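Local structure of Pro-Pro endopeptidase (Paenibacillus alvei, 6FPC) at residues Gln52-Asn57 against Ala91-Tyr96; Lys65-Arg70 against Leu77-Val82. The protein cleaves peptide bonds between two prolines as a zinc-dependent secreted endopeptidase, cutting a PLP-PVP motif in a cell surface protein and so possibly regulating bacterial adhesion. All coordinates share one frame; numbering follows the deposited sequence.

Contact 1 of 2, residues Gln52-Asn57 against Ala91-Tyr96; sequences QGAITN and AVRIGY
Arg93 lies with its guanidinium group over the peptide bond between Gly53 and Ala54: Ala54 N sits 3.5 Å above the plane, over the centre, and Gly53 C is offset toward the rim. The chain is extended from CG to NE, with CG trans to the backbone N (chi1 -164°), which carries the methylene groups past the Gly53 carbonyl, Gly53 O touching Arg93 CG at 3.2 Å. Arg93 NE approaches the same oxygen at too poor an angle for a hydrogen bond; Gly53 O instead accepts one from Thr51 OG1. A type II turn from Arg93 to Tyr96, with Gly95 at positive phi, folds the tyrosine back, placing Tyr96 OH over the opposite face of the guanidinium.

No direct hydrogen bond joins the segments. Water 1 takes that role at the edge of the guanidinium, in its plane, accepting from Arg93 NE (3.0 Å) and donating to Gln52 O and Ile94 O (2.7 Å from the latter). It continues the pairing of the parallel strands 47-51 and 89-93, at the centre of the mixed sheet of this zinc metalloprotease, just where residues 52-57 veer away.

The remaining contacts are van der Waals. Ile55 CB meets Ala91 CB at 4.2 Å, while Ile55 CG2 rests near Arg93 N. At the other end Ile94 CD1 lies 3.6 Å from Gln52 OE1, an oxygen that accepts a hydrogen bond from Asn19 N.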
ATOM      1  N   GLN A  52      12.532  -0.940  11.338  1.00 31.60           N
ATOM      2  CA  GLN A  52      13.920  -1.110  10.934  1.00 31.72           C
ATOM      3  C   GLN A  52      14.215  -2.579  10.620  1.00 38.51           C
ATOM      4  O   GLN A  52      14.990  -2.851   9.719  1.00 40.56           O
ATOM      5  CB  GLN A  52      14.923  -0.493  11.929  1.00 33.81           C
ATOM      6  CG  GLN A  52      16.365  -0.463  11.402  1.00 32.36           C
ATOM      7  CD  GLN A  52      16.595   0.330  10.128  1.00 43.99           C
ATOM      8  OE1 GLN A  52      16.016   1.401   9.890  1.00 35.13           O
ATOM      9  NE2 GLN A  52      17.468  -0.176   9.277  1.00 39.91           N
ATOM     10  N   GLY A  53      13.571  -3.513  11.306  1.00 34.28           N
ATOM     11  CA  GLY A  53      13.756  -4.922  10.964  1.00 33.45           C
ATOM     12  C   GLY A  53      12.578  -5.513  10.209  1.00 35.57           C
ATOM     13  O   GLY A  53      11.729  -4.782   9.679  1.00 32.47           O
ATOM     14  N   ALA A  54      12.491  -6.853  10.192  1.00 31.83           N
ATOM     15  CA  ALA A  54      11.350  -7.549   9.584  1.00 31.42           C
ATOM     16  C   ALA A  54      10.091  -7.089  10.288  1.00 34.27           C
ATOM     17  O   ALA A  54      10.107  -6.843  11.509  1.00 33.48           O
ATOM     18  CB  ALA A  54      11.506  -9.055   9.724  1.00 32.59           C
ATOM     19  N   ILE A  55       9.007  -6.914   9.511  1.00 28.69           N
ATOM     20  CA  ILE A  55       7.718  -6.452  10.041  1.00 28.07           C
ATOM     21  C   ILE A  55       7.212  -7.351  11.169  1.00 31.75           C
ATOM     22  O   ILE A  55       6.550  -6.857  12.089  1.00 30.31           O
ATOM     23  CB  ILE A  55       6.644  -6.228   8.940  1.00 30.13           C
ATOM     24  CG1 ILE A  55       6.208  -7.548   8.263  1.00 29.97           C
ATOM     25  CG2 ILE A  55       7.133  -5.188   7.935  1.00 31.26           C
ATOM     26  CD1 ILE A  55       4.976  -7.388   7.305  1.00 27.76           C
ATOM     27  N   THR A  56       7.588  -8.644  11.133  1.00 29.18           N
ATOM     28  CA  THR A  56       7.186  -9.628  12.124  1.00 29.65           C
ATOM     29  C   THR A  56       7.879  -9.369  13.472  1.00 35.66           C
ATOM     30  O   THR A  56       7.415  -9.911  14.454  1.00 35.42           O
ATOM     31  CB  THR A  56       7.327 -11.065  11.620  1.00 32.82           C
ATOM     32  OG1 THR A  56       8.625 -11.265  11.056  1.00 33.85           O
ATOM     33  CG2 THR A  56       6.200 -11.469  10.606  1.00 31.05           C
ATOM     34  N   ASN A  57       8.922  -8.490  13.534  1.00 34.10           N
ATOM     35  CA  ASN A  57       9.576  -8.112  14.797  1.00 35.55           C
ATOM     36  C   ASN A  57       8.671  -7.191  15.598  1.00 40.85           C
ATOM     37  O   ASN A  57       8.907  -7.034  16.796  1.00 42.19           O
ATOM     38  CB  ASN A  57      10.955  -7.452  14.584  1.00 37.70           C
ATOM     39  CG  ASN A  57      12.049  -8.368  14.090  1.00 58.59           C
ATOM     40  OD1 ASN A  57      11.964  -9.601  14.153  1.00 49.69           O
ATOM     41  ND2 ASN A  57      13.119  -7.766  13.597  1.00 56.10           N
ATOM     42  N   ALA A  91       2.297  -1.780   8.321  1.00 25.13           N
ATOM     43  CA  ALA A  91       3.694  -1.954   8.723  1.00 24.23           C
ATOM     44  C   ALA A  91       4.520  -2.062   7.469  1.00 25.29           C
ATOM     45  O   ALA A  91       4.159  -2.835   6.579  1.00 22.50           O
ATOM     46  CB  ALA A  91       3.840  -3.201   9.570  1.00 25.27           C
ATOM     47  N   VAL A  92       5.566  -1.223   7.349  1.00 23.19           N
ATOM     48  CA  VAL A  92       6.423  -1.171   6.143  1.00 23.42           C
ATOM     49  C   VAL A  92       7.899  -1.119   6.571  1.00 27.50           C
ATOM     50  O   VAL A  92       8.288  -0.266   7.362  1.00 26.90           O
ATOM     51  CB  VAL A  92       6.043   0.043   5.228  1.00 29.33           C
ATOM     52  CG1 VAL A  92       6.949   0.127   3.989  1.00 29.88           C
ATOM     53  CG2 VAL A  92       4.580  -0.009   4.791  1.00 29.09           C
ATOM     54  N   ARG A  93       8.723  -2.002   6.025  1.00 24.83           N
ATOM     55  CA  ARG A  93      10.130  -2.050   6.375  1.00 25.07           C
ATOM     56  C   ARG A  93      10.912  -0.896   5.717  1.00 26.88           C
ATOM     57  O   ARG A  93      10.823  -0.688   4.502  1.00 26.47           O
ATOM     58  CB  ARG A  93      10.718  -3.422   5.992  1.00 26.04           C
ATOM     59  CG  ARG A  93      12.029  -3.662   6.666  1.00 30.54           C
ATOM     60  CD  ARG A  93      12.605  -5.027   6.420  1.00 30.66           C
ATOM     61  NE  ARG A  93      13.890  -5.110   7.118  1.00 31.70           N
ATOM     62  CZ  ARG A  93      14.535  -6.241   7.382  1.00 46.84           C
ATOM     63  NH1 ARG A  93      14.027  -7.406   7.008  1.00 32.04           N
ATOM     64  NH2 ARG A  93      15.691  -6.214   8.031  1.00 45.02           N
ATOM     65  N   ILE A  94      11.693  -0.177   6.531  1.00 25.84           N
ATOM     66  CA  ILE A  94      12.528   0.962   6.119  1.00 26.13           C
ATOM     67  C   ILE A  94      13.570   0.493   5.119  1.00 29.12           C
ATOM     68  O   ILE A  94      14.340  -0.409   5.450  1.00 29.36           O
ATOM     69  CB  ILE A  94      13.200   1.647   7.352  1.00 28.99           C
ATOM     70  CG1 ILE A  94      12.142   2.291   8.274  1.00 29.45           C
ATOM     71  CG2 ILE A  94      14.244   2.679   6.902  1.00 28.90           C
ATOM     72  CD1 ILE A  94      12.602   2.568   9.679  1.00 29.00           C
ATOM     73  N   GLY A  95      13.610   1.130   3.942  1.00 26.86           N
ATOM     74  CA  GLY A  95      14.547   0.795   2.863  1.00 27.61           C
ATOM     75  C   GLY A  95      13.977  -0.103   1.783  1.00 31.16           C
ATOM     76  O   GLY A  95      14.639  -0.367   0.766  1.00 31.09           O
ATOM     77  N   TYR A  96      12.739  -0.565   1.973  1.00 26.70           N
ATOM     78  CA  TYR A  96      12.104  -1.512   1.046  1.00 25.76           C
ATOM     79  C   TYR A  96      11.009  -0.907   0.179  1.00 27.41           C
ATOM     80  O   TYR A  96      10.201  -1.654  -0.379  1.00 24.69           O
ATOM     81  CB  TYR A  96      11.580  -2.721   1.835  1.00 25.88           C
ATOM     82  CG  TYR A  96      12.660  -3.620   2.393  1.00 27.34           C
ATOM     83  CD1 TYR A  96      13.559  -3.156   3.353  1.00 29.28           C
ATOM     84  CD2 TYR A  96      12.754  -4.947   2.004  1.00 27.90           C
ATOM     85  CE1 TYR A  96      14.573  -3.970   3.849  1.00 30.37           C
ATOM     86  CE2 TYR A  96      13.743  -5.782   2.520  1.00 29.29           C
ATOM     87  CZ  TYR A  96      14.642  -5.294   3.452  1.00 37.43           C
ATOM     88  OH  TYR A  96      15.607  -6.123   3.978  1.00 38.29           O
TER
HETATM   89  O   HOH W   1      15.029  -2.381   7.236  1.00 34.48           O

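Contact 2 of 2, residues Lys65-Arg70 against Leu77-Val82; sequences KGVVPR and LTWDDV
Pro69 packs flat on the indole of Trp79. Its CG stands 3.8 Å from the centroid of the five-membered ring and only 4° off the normal, a CH-pi contact over the face, and Pro69 CB reaches Trp79 CE2 on the same ring system. Val67 comes to the indole at its edge instead, with Val67 CB in the ring plane 4.0 Å from Trp79 CD1. Beyond the indole, Leu77 CD2 (3.9 Å from Pro69 CG) and Val82 CG2 also touch the proline, so that this buried ring is held from several directions.

Two hydrogen bonds cross between the segments, one between backbones and one from a backbone N-H to a carboxylate. Trp79 N donates to Val67 O at 2.9 Å, almost in line with the carbonyl bond, and the CA of Thr78 makes a close C-H contact with the same oxygen. Gly66 N donates to Asp80 OD2 (2.8 Å), which accepts through its syn lone pair; Gly66 has positive phi here, which favours glycine.

The second shell sets the carboxylate. Thr78 OG1, placed between its backbone N and carbonyl carbon (chi1 60°), donates to Asp80 OD2 on the anti side at 2.7 Å, giving that oxygen two donors. Asp80 OD1 accepts from water 2, which itself accepts from Lys65 NZ, bridging charges too far apart for a salt bridge; the lysine is also bonded to Asn57 OD1. Thr78 N donates in turn to Asp81 OD2, linking the residue just before the 3-10 segment 79-81 to its last residue.

Together these contacts fold part of the loop between strands 47-51 and 84-86 back on itself around a proline-tryptophan CH-pi contact; Val82 lies near Glu112, the predicted proton acceptor on the HExxH zinc-binding helix.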
ATOM      1  N   LYS A  65       5.197 -14.966  12.585  1.00 22.33           N
ATOM      2  CA  LYS A  65       6.523 -15.587  12.462  1.00 23.91           C
ATOM      3  C   LYS A  65       6.411 -17.053  12.078  1.00 27.77           C
ATOM      4  O   LYS A  65       5.622 -17.779  12.669  1.00 26.55           O
ATOM      5  CB  LYS A  65       7.354 -15.431  13.732  1.00 28.07           C
ATOM      6  CG  LYS A  65       7.960 -14.032  13.841  1.00 44.60           C
ATOM      7  CD  LYS A  65       8.853 -13.873  15.073  1.00 54.94           C
ATOM      8  CE  LYS A  65       9.152 -12.421  15.354  1.00 58.36           C
ATOM      9  NZ  LYS A  65      10.171 -11.858  14.429  1.00 59.57           N
ATOM     10  N   GLY A  66       7.097 -17.414  10.999  1.00 24.87           N
ATOM     11  CA  GLY A  66       7.147 -18.788  10.499  1.00 24.85           C
ATOM     12  C   GLY A  66       5.874 -19.297   9.859  1.00 26.70           C
ATOM     13  O   GLY A  66       5.735 -20.497   9.670  1.00 27.66           O
ATOM     14  N   VAL A  67       4.926 -18.401   9.529  1.00 20.68           N
ATOM     15  CA  VAL A  67       3.670 -18.771   8.904  1.00 19.34           C
ATOM     16  C   VAL A  67       3.763 -18.459   7.404  1.00 24.06           C
ATOM     17  O   VAL A  67       4.263 -17.390   7.026  1.00 24.48           O
ATOM     18  CB  VAL A  67       2.484 -18.050   9.588  1.00 22.37           C
ATOM     19  CG1 VAL A  67       1.163 -18.320   8.851  1.00 22.17           C
ATOM     20  CG2 VAL A  67       2.381 -18.479  11.056  1.00 22.31           C
ATOM     21  N   VAL A  68       3.269 -19.381   6.565  1.00 21.24           N
ATOM     22  CA  VAL A  68       3.290 -19.227   5.104  1.00 21.15           C
ATOM     23  C   VAL A  68       2.159 -18.316   4.602  1.00 24.97           C
ATOM     24  O   VAL A  68       0.991 -18.655   4.770  1.00 24.38           O
ATOM     25  CB  VAL A  68       3.308 -20.592   4.374  1.00 26.26           C
ATOM     26  CG1 VAL A  68       3.344 -20.407   2.859  1.00 26.14           C
ATOM     27  CG2 VAL A  68       4.482 -21.455   4.840  1.00 26.66           C
ATOM     28  N   PRO A  69       2.477 -17.208   3.900  1.00 24.03           N
ATOM     29  CA  PRO A  69       1.415 -16.375   3.323  1.00 22.76           C
ATOM     30  C   PRO A  69       0.575 -17.196   2.336  1.00 25.17           C
ATOM     31  O   PRO A  69       1.080 -18.123   1.696  1.00 23.50           O
ATOM     32  CB  PRO A  69       2.194 -15.236   2.649  1.00 24.57           C
ATOM     33  CG  PRO A  69       3.508 -15.209   3.335  1.00 29.42           C
ATOM     34  CD  PRO A  69       3.809 -16.657   3.595  1.00 26.32           C
ATOM     35  N   ARG A  70      -0.736 -16.931   2.276  1.00 22.55           N
ATOM     36  CA  ARG A  70      -1.614 -17.707   1.392  1.00 22.45           C
ATOM     37  C   ARG A  70      -1.168 -17.671  -0.062  1.00 24.07           C
ATOM     38  O   ARG A  70      -0.881 -16.591  -0.592  1.00 24.36           O
ATOM     39  CB  ARG A  70      -3.054 -17.217   1.480  1.00 21.58           C
ATOM     40  CG  ARG A  70      -3.978 -18.298   0.985  1.00 30.45           C
ATOM     41  CD  ARG A  70      -5.381 -17.927   1.327  1.00 29.84           C
ATOM     42  NE  ARG A  70      -6.291 -19.045   1.065  1.00 29.21           N
ATOM     43  CZ  ARG A  70      -7.559 -19.025   1.429  1.00 42.88           C
ATOM     44  NH1 ARG A  70      -8.055 -17.968   2.057  1.00 26.72           N
ATOM     45  NH2 ARG A  70      -8.347 -20.061   1.167  1.00 30.63           N
ATOM     46  N   LEU A  77       8.823 -19.420   1.571  1.00 23.35           N
ATOM     47  CA  LEU A  77       8.483 -18.087   2.038  1.00 23.91           C
ATOM     48  C   LEU A  77       7.623 -18.127   3.305  1.00 25.04           C
ATOM     49  O   LEU A  77       6.708 -18.945   3.411  1.00 24.85           O
ATOM     50  CB  LEU A  77       7.718 -17.332   0.939  1.00 23.95           C
ATOM     51  CG  LEU A  77       7.603 -15.817   1.139  1.00 28.48           C
ATOM     52  CD1 LEU A  77       8.766 -15.092   0.434  1.00 29.00           C
ATOM     53  CD2 LEU A  77       6.265 -15.309   0.604  1.00 28.43           C
ATOM     54  N   THR A  78       7.899 -17.216   4.241  1.00 21.54           N
ATOM     55  CA  THR A  78       7.063 -17.016   5.444  1.00 21.18           C
ATOM     56  C   THR A  78       6.790 -15.517   5.519  1.00 23.52           C
ATOM     57  O   THR A  78       7.474 -14.756   4.838  1.00 22.17           O
ATOM     58  CB  THR A  78       7.698 -17.569   6.731  1.00 27.24           C
ATOM     59  OG1 THR A  78       8.946 -16.912   6.944  1.00 31.52           O
ATOM     60  CG2 THR A  78       7.878 -19.101   6.715  1.00 24.57           C
ATOM     61  N   TRP A  79       5.874 -15.081   6.407  1.00 22.18           N
ATOM     62  CA  TRP A  79       5.567 -13.662   6.633  1.00 22.85           C
ATOM     63  C   TRP A  79       6.817 -12.832   7.052  1.00 26.28           C
ATOM     64  O   TRP A  79       6.882 -11.626   6.823  1.00 26.77           O
ATOM     65  CB  TRP A  79       4.450 -13.524   7.657  1.00 20.69           C
ATOM     66  CG  TRP A  79       3.081 -13.749   7.086  1.00 20.03           C
ATOM     67  CD1 TRP A  79       2.324 -14.874   7.196  1.00 23.09           C
ATOM     68  CD2 TRP A  79       2.330 -12.840   6.259  1.00 19.57           C
ATOM     69  NE1 TRP A  79       1.139 -14.722   6.513  1.00 23.12           N
ATOM     70  CE2 TRP A  79       1.130 -13.496   5.898  1.00 23.06           C
ATOM     71  CE3 TRP A  79       2.599 -11.571   5.715  1.00 20.95           C
ATOM     72  CZ2 TRP A  79       0.155 -12.893   5.081  1.00 21.93           C
ATOM     73  CZ3 TRP A  79       1.622 -10.952   4.940  1.00 21.96           C
ATOM     74  CH2 TRP A  79       0.449 -11.646   4.561  1.00 21.81           C
ATOM     75  N   ASP A  80       7.808 -13.498   7.626  1.00 21.98           N
ATOM     76  CA  ASP A  80       9.089 -12.893   8.028  1.00 23.43           C
ATOM     77  C   ASP A  80       9.776 -12.232   6.825  1.00 27.99           C
ATOM     78  O   ASP A  80      10.491 -11.260   7.000  1.00 29.42           O
ATOM     79  CB  ASP A  80      10.019 -13.979   8.584  1.00 25.52           C
ATOM     80  CG  ASP A  80       9.368 -14.807   9.666  1.00 35.86           C
ATOM     81  OD1 ASP A  80       9.550 -14.476  10.846  1.00 39.42           O
ATOM     82  OD2 ASP A  80       8.652 -15.778   9.324  1.00 34.63           O
ATOM     83  N   ASP A  81       9.551 -12.755   5.614  1.00 25.21           N
ATOM     84  CA  ASP A  81      10.152 -12.265   4.349  1.00 25.19           C
ATOM     85  C   ASP A  81       9.368 -11.145   3.691  1.00 27.61           C
ATOM     86  O   ASP A  81       9.839 -10.588   2.698  1.00 26.74           O
ATOM     87  CB  ASP A  81      10.186 -13.403   3.331  1.00 27.82           C
ATOM     88  CG  ASP A  81      10.968 -14.618   3.780  1.00 40.93           C
ATOM     89  OD1 ASP A  81      12.042 -14.437   4.406  1.00 41.69           O
ATOM     90  OD2 ASP A  81      10.496 -15.750   3.528  1.00 39.44           O
ATOM     91  N   VAL A  82       8.138 -10.902   4.151  1.00 22.56           N
ATOM     92  CA  VAL A  82       7.225  -9.950   3.526  1.00 22.03           C
ATOM     93  C   VAL A  82       7.549  -8.511   4.017  1.00 24.30           C
ATOM     94  O   VAL A  82       7.512  -8.267   5.216  1.00 23.29           O
ATOM     95  CB  VAL A  82       5.736 -10.351   3.732  1.00 25.39           C
ATOM     96  CG1 VAL A  82       4.798  -9.306   3.119  1.00 25.46           C
ATOM     97  CG2 VAL A  82       5.443 -11.741   3.141  1.00 25.16           C
TER
HETATM   98  O   HOH W   2      11.127 -12.541  11.922  1.00 49.52           O

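In the fold
Contact 2 is nested in the loop that contact 1 closes, and the two meet directly: Ile55 CG1 packs against Val82 O, and a weak hydrogen bond joins Thr56 OG1 to Asp80 OD1. Contact 1 is partly buried and belongs to the sheet, where segment 91-96 holds the last residues of strand 89-93 and the turn after it, and its Val92 side chain touches the HExxH helix. Contact 2 lies at the surface, between loop segments, one with a short 3-10 turn. Their chemistry differs accordingly: residues 52-57 and 91-96 meet through a guanidinium lying over a peptide bond and a bridging water, whereas 65-70 and 77-82 add direct hydrogen bonds and a CH-pi contact to a water bridge of their own.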